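Local coordinates for putative peptidyl-arginine deiminase family protein (Campylobacter jejuni subsp. jejuni serotype O:2, PDB 6B10) that probably hydrolyses agmatine to N-carbamoylputrescine, a step in putrescine and polyamine biosynthesis, as an agmatine deiminase (agmatine iminohydrolase), at residues 159-164 against 191-196; 249-254 against 294-299; 268-273 against 285-290; 278-283 against 299-304. All coordinates share one frame; numbering follows the deposited sequence.

Contact 1: residues 159-164 against 191-196; sequences TSSHCL and IIWLEN
Thr-159 and Leu-194 join two parallel strands: Leu-194 N donates to Thr-159 O at 2.8 Å, almost straight at 179°, and Thr-159 N donates a hydrogen bond to Ile-192 O. The pairing runs on past the strand end, where Ser-161 N, just past the N-cap residue Ser-160, reaches Leu-194 O at 3.0 Å from above the carbonyl plane. Side chains then take over. Ser-161 OG donates to Glu-195 OE2 at 2.7 Å, meeting the carboxylate well out of its plane; the glutamate chain, bent about its CB-CG bond (chi2 -65°), folds back to bring that oxygen there. His-162 NE2 donates to Glu-195 O at 2.6 Å, with the oxygen nearly in the ring plane but the bond bent to 136°. Ser-160 OG caps the helix by accepting from His-162 N at 3.2 Å, and a water links the same hydroxyl to Asn-196 O. On the apolar side, Thr-159 CG2 sits over the six-membered ring of Trp-193, 4.0 Å from its centroid, a CH-pi contact. The polar ends of this pair are satisfied elsewhere: Thr-159 OG1 by Ser-148 O, Trp-193 NE1 by Asp-179. Strand 156-160, helices 161-167 and 175-186 and strand 190-194 thus form a beta-alpha-beta crossover, with a serine N-cap where the first strand turns into helix.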
loop_
_atom_site.group_PDB
_atom_site.type_symbol
_atom_site.label_atom_id
_atom_site.label_comp_id
_atom_site.label_asym_id
_atom_site.label_seq_id
_atom_site.Cartn_x
_atom_site.Cartn_y
_atom_site.Cartn_z
ATOM N N THR A 159 9.252 6.463 -5.921
ATOM C CA THR A 159 8.449 5.885 -7.000
ATOM C C THR A 159 9.345 5.209 -8.035
ATOM O O THR A 159 10.556 5.411 -8.042
ATOM C CB THR A 159 7.556 6.953 -7.682
ATOM O OG1 THR A 159 6.594 6.319 -8.535
ATOM C CG2 THR A 159 8.388 7.940 -8.490
ATOM N N SER A 160 8.742 4.402 -8.898
ATOM C CA SER A 160 9.476 3.731 -9.965
ATOM C C SER A 160 9.232 4.413 -11.306
ATOM O O SER A 160 8.089 4.702 -11.665
ATOM C CB SER A 160 9.068 2.261 -10.050
ATOM O OG SER A 160 9.611 1.655 -11.213
ATOM N N SER A 161 10.314 4.652 -12.044
ATOM C CA SER A 161 10.242 5.208 -13.398
ATOM C C SER A 161 9.379 4.373 -14.345
ATOM O O SER A 161 8.770 4.904 -15.271
ATOM C CB SER A 161 11.648 5.330 -13.984
ATOM O OG SER A 161 12.441 6.200 -13.199
ATOM N N HIS A 162 9.329 3.068 -14.107
ATOM C CA HIS A 162 8.569 2.153 -14.951
ATOM C C HIS A 162 7.055 2.306 -14.776
ATOM O O HIS A 162 6.296 1.991 -15.691
ATOM C CB HIS A 162 8.994 0.708 -14.672
ATOM C CG HIS A 162 10.444 0.446 -14.947
ATOM N ND1 HIS A 162 10.893 -0.086 -16.137
ATOM C CD2 HIS A 162 11.549 0.658 -14.191
ATOM C CE1 HIS A 162 12.210 -0.197 -16.100
ATOM N NE2 HIS A 162 12.631 0.248 -14.930
ATOM N N CYS A 163 6.619 2.792 -13.615
ATOM C CA CYS A 163 5.191 2.952 -13.334
ATOM C C CYS A 163 4.574 4.163 -14.029
ATOM O O CYS A 163 3.817 4.023 -14.989
ATOM C CB CYS A 163 4.946 3.073 -11.826
ATOM S SG CYS A 163 5.566 1.689 -10.856
ATOM N N LEU A 164 4.918 5.352 -13.545
ATOM C CA LEU A 164 4.153 6.564 -13.840
ATOM C C LEU A 164 4.383 7.109 -15.246
ATOM O O LEU A 164 3.509 7.771 -15.804
ATOM C CB LEU A 164 4.469 7.645 -12.802
ATOM C CG LEU A 164 4.162 7.253 -11.352
ATOM C CD1 LEU A 164 4.838 8.208 -10.385
ATOM C CD2 LEU A 164 2.661 7.202 -11.106
ATOM N N ILE A 191 11.437 13.986 -5.511
ATOM C CA ILE A 191 10.984 12.665 -5.936
ATOM C C ILE A 191 12.190 11.819 -6.306
ATOM O O ILE A 191 13.019 12.228 -7.117
ATOM C CB ILE A 191 10.042 12.727 -7.151
ATOM C CG1 ILE A 191 8.760 13.479 -6.775
ATOM C CG2 ILE A 191 9.719 11.322 -7.638
ATOM C CD1 ILE A 191 7.796 13.693 -7.920
ATOM N N ILE A 192 12.272 10.638 -5.705
ATOM C CA ILE A 192 13.293 9.658 -6.031
ATOM C C ILE A 192 12.684 8.697 -7.047
ATOM O O ILE A 192 11.755 7.942 -6.731
ATOM C CB ILE A 192 13.760 8.907 -4.775
ATOM C CG1 ILE A 192 14.405 9.893 -3.802
ATOM C CG2 ILE A 192 14.750 7.808 -5.131
ATOM C CD1 ILE A 192 14.551 9.372 -2.394
ATOM N N TRP A 193 13.195 8.764 -8.273
ATOM C CA TRP A 193 12.747 7.922 -9.365
ATOM C C TRP A 193 13.664 6.716 -9.471
ATOM O O TRP A 193 14.803 6.847 -9.909
ATOM C CB TRP A 193 12.795 8.707 -10.678
ATOM C CG TRP A 193 11.805 9.830 -10.781
ATOM C CD1 TRP A 193 11.988 11.135 -10.402
ATOM C CD2 TRP A 193 10.484 9.751 -11.324
ATOM N NE1 TRP A 193 10.848 11.869 -10.670
ATOM C CE2 TRP A 193 9.913 11.040 -11.234
ATOM C CE3 TRP A 193 9.727 8.714 -11.878
ATOM C CZ2 TRP A 193 8.622 11.316 -11.680
ATOM C CZ3 TRP A 193 8.441 8.986 -12.315
ATOM C CH2 TRP A 193 7.902 10.279 -12.215
ATOM N N LEU A 194 13.183 5.544 -9.066
ATOM C CA LEU A 194 13.995 4.328 -9.137
ATOM C C LEU A 194 13.891 3.647 -10.502
ATOM O O LEU A 194 12.797 3.296 -10.944
ATOM C CB LEU A 194 13.594 3.328 -8.052
ATOM C CG LEU A 194 14.020 3.610 -6.617
ATOM C CD1 LEU A 194 13.578 2.439 -5.758
ATOM C CD2 LEU A 194 15.521 3.825 -6.479
ATOM N N GLU A 195 15.040 3.446 -11.141
ATOM C CA GLU A 195 15.114 2.808 -12.457
ATOM C C GLU A 195 15.095 1.287 -12.350
ATOM O O GLU A 195 14.421 0.616 -13.134
ATOM C CB GLU A 195 16.394 3.229 -13.188
ATOM C CG GLU A 195 16.552 4.729 -13.401
ATOM C CD GLU A 195 15.501 5.312 -14.329
ATOM O OE1 GLU A 195 15.156 4.649 -15.331
ATOM O OE2 GLU A 195 15.020 6.435 -14.055
ATOM N N ASN A 196 15.822 0.755 -11.369
ATOM C CA ASN A 196 16.111 -0.680 -11.297
ATOM C C ASN A 196 15.262 -1.480 -10.324
ATOM O O ASN A 196 14.611 -0.932 -9.431
ATOM C CB ASN A 196 17.580 -0.883 -10.930
ATOM C CG ASN A 196 18.517 -0.445 -12.034
ATOM O OD1 ASN A 196 18.619 -1.108 -13.061
ATOM N ND2 ASN A 196 19.210 0.665 -11.828
HETATM O O HOH W 1 11.857 0.043 -10.314
#

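Contact 2: residues 249-254 against 294-299; sequences DLLELP and AKRLSK
Strand 249-254, at the edge of its three-stranded sheet, packs against helix 289-300, which belongs to the neighbouring beta-alpha-beta unit. The short axes approach to 9.2 Å and run nearly antiparallel, at 159°, so one side of the helix follows the strand. Leu-251 and Arg-296 carry the middle of the contact, where their side chains overlap alongside, running in opposing senses. The arginine leaves the helix with CG anti to the backbone N (chi1 -155°), and its methylenes lie along the leucine: Arg-296 CG is 3.9 Å from Leu-251 CG. A bend about CG-CD (chi3 -87°) then turns the guanidinium to the strand backbone, where Arg-296 NH1 donates to Glu-252 O at 2.9 Å. The oxygen lies in the guanidinium plane, whereas the donor stands above the carbonyl plane. Pro-254 CD approaches the same nitrogen at 3.5 Å. Deeper in, Leu-297 crosses both strand leucines at about right angles and divides its branches between them, Leu-297 CD2 meeting Leu-251 CD2 at 3.9 Å and Leu-297 CD1 meeting Leu-253 CD2 at 4.2 Å. Glu-252 makes its direct charge pairing with Lys-240; it reaches Arg-296 through a water that donates to Glu-252 OE1 and accepts from Arg-296 NH1. The arginine thus serves the interface twice, its aliphatic stem joining the leucine packing and its head binding a backbone carbonyl, while its charge meets that of Glu-252 through the water rather than in a direct ion pair.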
loop_
_atom_site.group_PDB
_atom_site.type_symbol
_atom_site.label_atom_id
_atom_site.label_comp_id
_atom_site.label_asym_id
_atom_site.label_seq_id
_atom_site.Cartn_x
_atom_site.Cartn_y
_atom_site.Cartn_z
ATOM N N ASP A 249 19.181 5.996 5.246
ATOM C CA ASP A 249 19.575 4.726 5.840
ATOM C C ASP A 249 18.795 3.601 5.154
ATOM O O ASP A 249 17.630 3.779 4.776
ATOM C CB ASP A 249 19.323 4.725 7.352
ATOM C CG ASP A 249 20.243 5.691 8.105
ATOM O OD1 ASP A 249 21.292 6.084 7.552
ATOM O OD2 ASP A 249 19.915 6.051 9.255
ATOM N N LEU A 250 19.450 2.464 4.961
ATOM C CA LEU A 250 18.857 1.348 4.233
ATOM C C LEU A 250 18.729 0.126 5.118
ATOM O O LEU A 250 19.638 -0.184 5.880
ATOM C CB LEU A 250 19.687 1.000 3.003
ATOM C CG LEU A 250 19.862 2.120 1.976
ATOM C CD1 LEU A 250 20.762 1.650 0.847
ATOM C CD2 LEU A 250 18.524 2.600 1.424
ATOM N N LEU A 251 17.589 -0.555 5.004
ATOM C CA LEU A 251 17.316 -1.795 5.719
ATOM C C LEU A 251 16.904 -2.830 4.677
ATOM O O LEU A 251 16.039 -2.561 3.847
ATOM C CB LEU A 251 16.213 -1.567 6.763
ATOM C CG LEU A 251 15.838 -2.703 7.724
ATOM C CD1 LEU A 251 15.353 -2.157 9.066
ATOM C CD2 LEU A 251 14.770 -3.616 7.124
ATOM N N GLU A 252 17.524 -4.009 4.700
ATOM C CA GLU A 252 17.335 -4.975 3.612
ATOM C C GLU A 252 16.239 -5.980 3.916
ATOM O O GLU A 252 16.081 -6.428 5.053
ATOM C CB GLU A 252 18.646 -5.692 3.295
ATOM C CG GLU A 252 19.688 -4.779 2.666
ATOM C CD GLU A 252 20.959 -5.502 2.251
ATOM O OE1 GLU A 252 21.101 -6.711 2.536
ATOM O OE2 GLU A 252 21.817 -4.849 1.621
ATOM N N LEU A 253 15.483 -6.323 2.884
ATOM C CA LEU A 253 14.400 -7.290 2.981
ATOM C C LEU A 253 14.674 -8.407 1.987
ATOM O O LEU A 253 14.215 -8.341 0.855
ATOM C CB LEU A 253 13.063 -6.618 2.655
ATOM C CG LEU A 253 12.692 -5.388 3.483
ATOM C CD1 LEU A 253 11.475 -4.699 2.883
ATOM C CD2 LEU A 253 12.444 -5.758 4.944
ATOM N N PRO A 254 15.444 -9.434 2.398
ATOM C CA PRO A 254 15.794 -10.503 1.460
ATOM C C PRO A 254 14.581 -11.308 1.035
ATOM O O PRO A 254 13.844 -11.800 1.878
ATOM C CB PRO A 254 16.765 -11.379 2.263
ATOM C CG PRO A 254 16.457 -11.082 3.696
ATOM C CD PRO A 254 16.066 -9.638 3.718
ATOM N N ALA A 294 11.280 -9.692 10.236
ATOM C CA ALA A 294 10.512 -9.260 11.409
ATOM C C ALA A 294 11.414 -8.729 12.522
ATOM O O ALA A 294 11.113 -7.701 13.123
ATOM C CB ALA A 294 9.646 -10.395 11.933
ATOM N N LYS A 295 12.510 -9.428 12.801
ATOM C CA LYS A 295 13.469 -8.973 13.818
ATOM C C LYS A 295 14.143 -7.677 13.388
ATOM O O LYS A 295 14.283 -6.749 14.182
ATOM C CB LYS A 295 14.526 -10.048 14.098
ATOM C CG LYS A 295 13.945 -11.282 14.759
ATOM C CD LYS A 295 15.014 -12.266 15.208
ATOM C CE LYS A 295 15.764 -12.854 14.036
ATOM N NZ LYS A 295 16.420 -14.139 14.419
ATOM N N ARG A 296 14.531 -7.618 12.119
ATOM C CA ARG A 296 15.198 -6.448 11.557
ATOM C C ARG A 296 14.295 -5.211 11.606
ATOM O O ARG A 296 14.698 -4.159 12.126
ATOM C CB ARG A 296 15.621 -6.746 10.117
ATOM C CG ARG A 296 16.791 -5.936 9.599
ATOM C CD ARG A 296 17.250 -6.478 8.247
ATOM N NE ARG A 296 18.218 -7.565 8.379
ATOM C CZ ARG A 296 18.650 -8.333 7.380
ATOM N NH1 ARG A 296 18.192 -8.177 6.142
ATOM N NH2 ARG A 296 19.547 -9.273 7.628
ATOM N N LEU A 297 13.070 -5.342 11.098
ATOM C CA LEU A 297 12.121 -4.232 11.110
ATOM C C LEU A 297 11.730 -3.829 12.536
ATOM O O LEU A 297 11.583 -2.645 12.836
ATOM C CB LEU A 297 10.866 -4.590 10.314
ATOM C CG LEU A 297 10.987 -4.620 8.787
ATOM C CD1 LEU A 297 9.795 -5.339 8.176
ATOM C CD2 LEU A 297 11.090 -3.215 8.225
ATOM N N SER A 298 11.559 -4.830 13.399
ATOM C CA SER A 298 11.185 -4.625 14.792
ATOM C C SER A 298 12.228 -3.798 15.552
ATOM O O SER A 298 11.891 -2.829 16.241
ATOM C CB SER A 298 10.982 -5.990 15.468
ATOM O OG SER A 298 10.654 -5.854 16.831
ATOM N N LYS A 299 13.492 -4.173 15.419
ATOM C CA LYS A 299 14.579 -3.420 16.045
ATOM C C LYS A 299 14.638 -1.975 15.547
ATOM O O LYS A 299 14.879 -1.054 16.327
ATOM C CB LYS A 299 15.920 -4.110 15.797
ATOM C CG LYS A 299 16.947 -3.851 16.888
ATOM C CD LYS A 299 18.177 -4.743 16.765
ATOM C CE LYS A 299 17.809 -6.217 16.691
ATOM N NZ LYS A 299 18.896 -7.109 17.192
HETATM O O HOH W 2 20.118 -9.006 3.778
#

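Contact 3: residues 268-273 against 285-290; sequences ATYANF and YKDKND
With CG beside the backbone N in both residues (chi1 -66° for Tyr-270, -59° for Tyr-285), the two tyrosines lie alongside, head to tail, each hydroxyl reaching the other's segment. Tyr-270 OH donates to Asp-290 OD1 at 2.6 Å, on the anti side of the carboxylate and with that oxygen near the ring plane, the carboxylate itself standing almost perpendicular to the ring. Tyr-285 OH donates to Thr-269 O at 2.7 Å, from above the carbonyl plane, and Ser-320 is a further partner of this hydroxyl. The ring planes meet obliquely at 54°, with Tyr-270 CE1 3.6 Å from Tyr-285 CD2. Ala-268 CB stands over the centre of the Tyr-285 ring, 3.7 Å from its centroid, as a CH-pi contact. Asp-287 and Asp-290 form a capping box at the start of helix 289-300: Asp-287 OD1 accepts from Asn-289 N at 2.8 Å, and in return Asp-290 OD2 accepts a weak bond from Asp-287 N at 3.4 Å. From the loop before the helix, Tyr-285 N donates to Asp-290 OD1 at 3.0 Å, from the opposite face of the carboxylate to Tyr-270 OH. Two strong donors therefore grip that buried oxygen, probably favouring a charged carboxylate. In the 268-273 loop, Thr-269 OG1 accepts from Ala-271 N in an ST turn, while the hydroxyl also bonds to Thr-210 O.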
loop_
_atom_site.group_PDB
_atom_site.type_symbol
_atom_site.label_atom_id
_atom_site.label_comp_id
_atom_site.label_asym_id
_atom_site.label_seq_id
_atom_site.Cartn_x
_atom_site.Cartn_y
_atom_site.Cartn_z
ATOM N N ALA A 268 6.490 -12.963 -4.173
ATOM C CA ALA A 268 6.533 -12.809 -2.725
ATOM C C ALA A 268 7.532 -11.717 -2.368
ATOM O O ALA A 268 8.680 -11.764 -2.796
ATOM C CB ALA A 268 6.919 -14.122 -2.066
ATOM N N THR A 269 7.081 -10.732 -1.596
ATOM C CA THR A 269 7.907 -9.591 -1.214
ATOM C C THR A 269 7.545 -9.121 0.192
ATOM O O THR A 269 6.366 -9.056 0.550
ATOM C CB THR A 269 7.757 -8.421 -2.214
ATOM O OG1 THR A 269 8.409 -7.250 -1.699
ATOM C CG2 THR A 269 6.284 -8.098 -2.486
ATOM N N TYR A 270 8.565 -8.798 0.983
ATOM C CA TYR A 270 8.352 -8.332 2.347
ATOM C C TYR A 270 8.107 -6.827 2.411
ATOM O O TYR A 270 7.723 -6.298 3.462
ATOM C CB TYR A 270 9.517 -8.746 3.255
ATOM C CG TYR A 270 9.630 -10.254 3.460
ATOM C CD1 TYR A 270 8.671 -10.948 4.190
ATOM C CD2 TYR A 270 10.706 -10.979 2.935
ATOM C CE1 TYR A 270 8.766 -12.318 4.390
ATOM C CE2 TYR A 270 10.812 -12.351 3.121
ATOM C CZ TYR A 270 9.843 -13.022 3.848
ATOM O OH TYR A 270 9.954 -14.390 4.037
ATOM N N ALA A 271 8.305 -6.136 1.289
ATOM C CA ALA A 271 8.072 -4.689 1.225
ATOM C C ALA A 271 6.577 -4.321 1.256
ATOM O O ALA A 271 6.221 -3.182 1.564
ATOM C CB ALA A 271 8.739 -4.095 -0.011
ATOM N N ASN A 272 5.706 -5.281 0.965
ATOM C CA ASN A 272 4.258 -5.038 0.941
ATOM C C ASN A 272 3.621 -5.118 2.340
ATOM O O ASN A 272 2.533 -5.683 2.515
ATOM C CB ASN A 272 3.593 -6.036 -0.010
ATOM C CG ASN A 272 2.472 -5.419 -0.818
ATOM O OD1 ASN A 272 1.312 -5.785 -0.665
ATOM N ND2 ASN A 272 2.814 -4.485 -1.690
ATOM N N PHE A 273 4.306 -4.549 3.334
ATOM C CA PHE A 273 3.767 -4.423 4.684
ATOM C C PHE A 273 2.814 -3.233 4.776
ATOM O O PHE A 273 2.672 -2.466 3.823
ATOM C CB PHE A 273 4.886 -4.314 5.740
ATOM C CG PHE A 273 5.992 -3.338 5.403
ATOM C CD1 PHE A 273 5.731 -1.981 5.194
ATOM C CD2 PHE A 273 7.313 -3.768 5.354
ATOM C CE1 PHE A 273 6.761 -1.093 4.911
ATOM C CE2 PHE A 273 8.343 -2.881 5.071
ATOM C CZ PHE A 273 8.066 -1.541 4.855
ATOM N N TYR A 285 5.585 -15.689 4.529
ATOM C CA TYR A 285 5.436 -16.646 3.423
ATOM C C TYR A 285 5.879 -18.070 3.802
ATOM O O TYR A 285 6.030 -18.938 2.931
ATOM C CB TYR A 285 6.221 -16.140 2.213
ATOM C CG TYR A 285 5.778 -14.769 1.731
ATOM C CD1 TYR A 285 4.521 -14.584 1.148
ATOM C CD2 TYR A 285 6.618 -13.655 1.845
ATOM C CE1 TYR A 285 4.104 -13.334 0.709
ATOM C CE2 TYR A 285 6.212 -12.399 1.404
ATOM C CZ TYR A 285 4.958 -12.242 0.831
ATOM O OH TYR A 285 4.549 -10.995 0.383
ATOM N N LYS A 286 6.068 -18.301 5.099
ATOM C CA LYS A 286 6.555 -19.580 5.637
ATOM C C LYS A 286 7.948 -19.927 5.100
ATOM O O LYS A 286 8.192 -21.020 4.582
ATOM C CB LYS A 286 5.545 -20.711 5.391
ATOM C CG LYS A 286 4.137 -20.422 5.906
ATOM C CD LYS A 286 4.124 -20.129 7.401
ATOM C CE LYS A 286 2.715 -19.958 7.953
ATOM N NZ LYS A 286 1.867 -21.171 7.788
ATOM N N ASP A 287 8.848 -18.964 5.257
ATOM C CA ASP A 287 10.235 -19.061 4.831
ATOM C C ASP A 287 11.060 -18.505 5.975
ATOM O O ASP A 287 10.577 -17.666 6.730
ATOM C CB ASP A 287 10.435 -18.233 3.554
ATOM C CG ASP A 287 11.865 -18.256 3.040
ATOM O OD1 ASP A 287 12.741 -17.578 3.626
ATOM O OD2 ASP A 287 12.107 -18.921 2.021
ATOM N N LYS A 288 12.300 -18.965 6.105
ATOM C CA LYS A 288 13.181 -18.523 7.196
ATOM C C LYS A 288 13.370 -17.006 7.233
ATOM O O LYS A 288 13.688 -16.444 8.282
ATOM C CB LYS A 288 14.551 -19.213 7.120
ATOM C CG LYS A 288 15.360 -18.908 5.871
ATOM C CD LYS A 288 16.762 -19.498 5.974
ATOM C CE LYS A 288 17.508 -19.417 4.654
ATOM N NZ LYS A 288 17.748 -18.008 4.250
ATOM N N ASN A 289 13.187 -16.348 6.091
ATOM C CA ASN A 289 13.340 -14.902 6.023
ATOM C C ASN A 289 12.222 -14.121 6.709
ATOM O O ASN A 289 12.413 -12.952 7.020
ATOM C CB ASN A 289 13.510 -14.445 4.572
ATOM C CG ASN A 289 14.846 -14.862 3.982
ATOM O OD1 ASN A 289 15.706 -15.397 4.673
ATOM N ND2 ASN A 289 15.022 -14.619 2.702
ATOM N N ASP A 290 11.074 -14.767 6.944
ATOM C CA ASP A 290 9.995 -14.190 7.754
ATOM C C ASP A 290 10.564 -13.682 9.071
ATOM O O ASP A 290 10.318 -12.544 9.484
ATOM C CB ASP A 290 8.918 -15.232 8.095
ATOM C CG ASP A 290 8.088 -15.675 6.896
ATOM O OD1 ASP A 290 8.239 -15.154 5.775
ATOM O OD2 ASP A 290 7.274 -16.596 7.078
#

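Contact 4: residues 278-283 against 299-304; sequences NALIVP and KALPNH. With PO4 (phosphate ion), chain D.
Ala-279 and His-304 bring the two backbones within 4.6 Å between CA atoms, where strand 279-284 begins and the type I turn Leu-301 to His-304 ends. Within that turn, His-304 N donates to Leu-301 O at 3.1 Å. The His-304 ring reaches both the strand and a phosphate ion: its CD2 approaches Ala-279 N at 3.4 Å, while ND1 donates to phosphate O2 at 2.8 Å. That bond is nearly straight, 171°, with the oxygen close to the ring plane. A second grip on phosphate O2 comes from Asn-303 N at 3.0 Å, so the turn backbone and the histidine hold one oxygen together. The ion probably came from the crystallisation liquor, which makes it weak evidence for a natural anion site. The segments are parts of a beta-alpha-beta unit, strand 279-284, helix 289-300 and strand 305-310, with the turn at 301-304 leading from the helix into the last strand. Inside the unit, Leu-280 CD2 touches Leu-301 CD1 at 3.5 Å. These side chains cross at about a right angle; Leu-280 places CG anti to the backbone N (chi1 174°), with its CA-CB bond directed toward the turn, and Phe-275 packs on both leucines. Phe-275 also meets the His-304 ring edge-to-face. At the outer end, a water donates to Asn-278 O at 3.0 Å and makes a weak bond to Asn-303 O, linking the residue before the strand to the turn.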
loop_
_atom_site.group_PDB
_atom_site.type_symbol
_atom_site.label_atom_id
_atom_site.label_comp_id
_atom_site.label_asym_id
_atom_site.label_seq_id
_atom_site.Cartn_x
_atom_site.Cartn_y
_atom_site.Cartn_z
ATOM N N ASN A 278 0.313 1.943 16.060
ATOM C CA ASN A 278 1.147 1.172 16.982
ATOM C C ASN A 278 1.640 -0.174 16.451
ATOM O O ASN A 278 2.189 -0.969 17.204
ATOM C CB ASN A 278 0.427 0.961 18.325
ATOM C CG ASN A 278 0.070 2.264 18.993
ATOM O OD1 ASN A 278 -1.103 2.601 19.133
ATOM N ND2 ASN A 278 1.082 3.021 19.377
ATOM N N ALA A 279 1.494 -0.417 15.154
ATOM C CA ALA A 279 1.919 -1.684 14.596
ATOM C C ALA A 279 2.298 -1.605 13.131
ATOM O O ALA A 279 1.907 -0.688 12.404
ATOM C CB ALA A 279 0.836 -2.733 14.802
ATOM N N LEU A 280 3.095 -2.587 12.728
ATOM C CA LEU A 280 3.485 -2.791 11.350
ATOM C C LEU A 280 3.155 -4.233 11.006
ATOM O O LEU A 280 3.706 -5.159 11.594
ATOM C CB LEU A 280 4.981 -2.533 11.173
ATOM C CG LEU A 280 5.534 -2.859 9.780
ATOM C CD1 LEU A 280 4.871 -2.014 8.704
ATOM C CD2 LEU A 280 7.040 -2.677 9.749
ATOM N N ILE A 281 2.254 -4.422 10.054
ATOM C CA ILE A 281 1.811 -5.758 9.692
ATOM C C ILE A 281 2.616 -6.206 8.481
ATOM O O ILE A 281 2.547 -5.591 7.422
ATOM C CB ILE A 281 0.297 -5.802 9.375
ATOM C CG1 ILE A 281 -0.513 -5.023 10.420
ATOM C CG2 ILE A 281 -0.180 -7.248 9.285
ATOM C CD1 ILE A 281 -0.326 -5.475 11.851
ATOM N N VAL A 282 3.384 -7.278 8.645
ATOM C CA VAL A 282 4.307 -7.729 7.593
ATOM C C VAL A 282 3.840 -9.053 6.995
ATOM O O VAL A 282 3.348 -9.917 7.715
ATOM C CB VAL A 282 5.768 -7.850 8.111
ATOM C CG1 VAL A 282 6.263 -6.509 8.625
ATOM C CG2 VAL A 282 5.907 -8.891 9.217
ATOM N N PRO A 283 3.992 -9.218 5.674
ATOM C CA PRO A 283 3.638 -10.500 5.082
ATOM C C PRO A 283 4.641 -11.590 5.462
ATOM O O PRO A 283 5.852 -11.353 5.437
ATOM C CB PRO A 283 3.669 -10.227 3.572
ATOM C CG PRO A 283 4.510 -9.014 3.393
ATOM C CD PRO A 283 4.496 -8.251 4.682
ATOM N N LYS A 299 13.492 -4.173 15.419
ATOM C CA LYS A 299 14.579 -3.420 16.045
ATOM C C LYS A 299 14.638 -1.975 15.547
ATOM O O LYS A 299 14.879 -1.054 16.327
ATOM C CB LYS A 299 15.920 -4.110 15.797
ATOM C CG LYS A 299 16.947 -3.851 16.888
ATOM C CD LYS A 299 18.177 -4.743 16.765
ATOM C CE LYS A 299 17.809 -6.217 16.691
ATOM N NZ LYS A 299 18.896 -7.109 17.192
ATOM N N ALA A 300 14.401 -1.786 14.249
ATOM C CA ALA A 300 14.447 -0.461 13.625
ATOM C C ALA A 300 13.221 0.394 13.924
ATOM O O ALA A 300 13.229 1.594 13.664
ATOM C CB ALA A 300 14.624 -0.597 12.115
ATOM N N LEU A 301 12.165 -0.221 14.454
ATOM C CA LEU A 301 10.940 0.485 14.795
ATOM C C LEU A 301 10.547 0.238 16.260
ATOM O O LEU A 301 9.562 -0.452 16.540
ATOM C CB LEU A 301 9.832 0.041 13.845
ATOM C CG LEU A 301 10.108 0.317 12.365
ATOM C CD1 LEU A 301 9.149 -0.481 11.503
ATOM C CD2 LEU A 301 9.990 1.803 12.063
ATOM N N PRO A 302 11.291 0.846 17.204
ATOM C CA PRO A 302 11.161 0.523 18.632
ATOM C C PRO A 302 9.811 0.806 19.289
ATOM O O PRO A 302 9.604 0.377 20.414
ATOM C CB PRO A 302 12.239 1.403 19.296
ATOM C CG PRO A 302 13.143 1.838 18.202
ATOM C CD PRO A 302 12.274 1.922 16.986
ATOM N N ASN A 303 8.922 1.535 18.620
ATOM C CA ASN A 303 7.606 1.858 19.167
ATOM C C ASN A 303 6.462 1.226 18.382
ATOM O O ASN A 303 5.324 1.667 18.473
ATOM C CB ASN A 303 7.419 3.381 19.226
ATOM C CG ASN A 303 8.490 4.064 20.052
ATOM O OD1 ASN A 303 9.199 4.930 19.562
ATOM N ND2 ASN A 303 8.622 3.665 21.307
ATOM N N HIS A 304 6.768 0.188 17.618
ATOM C CA HIS A 304 5.760 -0.547 16.871
ATOM C C HIS A 304 5.823 -2.020 17.234
ATOM O O HIS A 304 6.888 -2.549 17.515
ATOM C CB HIS A 304 5.993 -0.393 15.367
ATOM C CG HIS A 304 5.485 0.896 14.807
ATOM N ND1 HIS A 304 6.228 2.055 14.818
ATOM C CD2 HIS A 304 4.306 1.208 14.217
ATOM C CE1 HIS A 304 5.530 3.026 14.255
ATOM N NE2 HIS A 304 4.361 2.540 13.881
HETATM P P PO4 D . 9.044 4.044 15.647
HETATM O O1 PO4 D . 9.867 4.234 14.395
HETATM O O2 PO4 D . 8.732 2.584 15.866
HETATM O O3 PO4 D . 7.765 4.834 15.492
HETATM O O4 PO4 D . 9.788 4.576 16.854
HETATM O O HOH W 3 3.157 -0.393 20.016
#

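Contacts 2, 3 and 4 gather around helix 289-300, their centres 10 to 14 Å apart. Contact 2 uses one side of the helix, contact 3 its beginning and contact 4 the turn after its end. Leu-297 passes from contact 2 to contact 4, its CD1 lying 3.7 Å from Val-282 CG1; Leu-251 CD1 likewise meets Ala-300 CB at 3.5 Å. Contact 3 meets contact 4 where Phe-273 CD1 lies 3.6 Å from Leu-280 CD1. Contact 1 stands apart, its centre about 22 Å from that of contact 2 and their nearest atoms about 9 Å apart. Its Leu-164 side chain is about 12 Å from the potassium ion bound at Phe-91, Asp-106 and Phe-107.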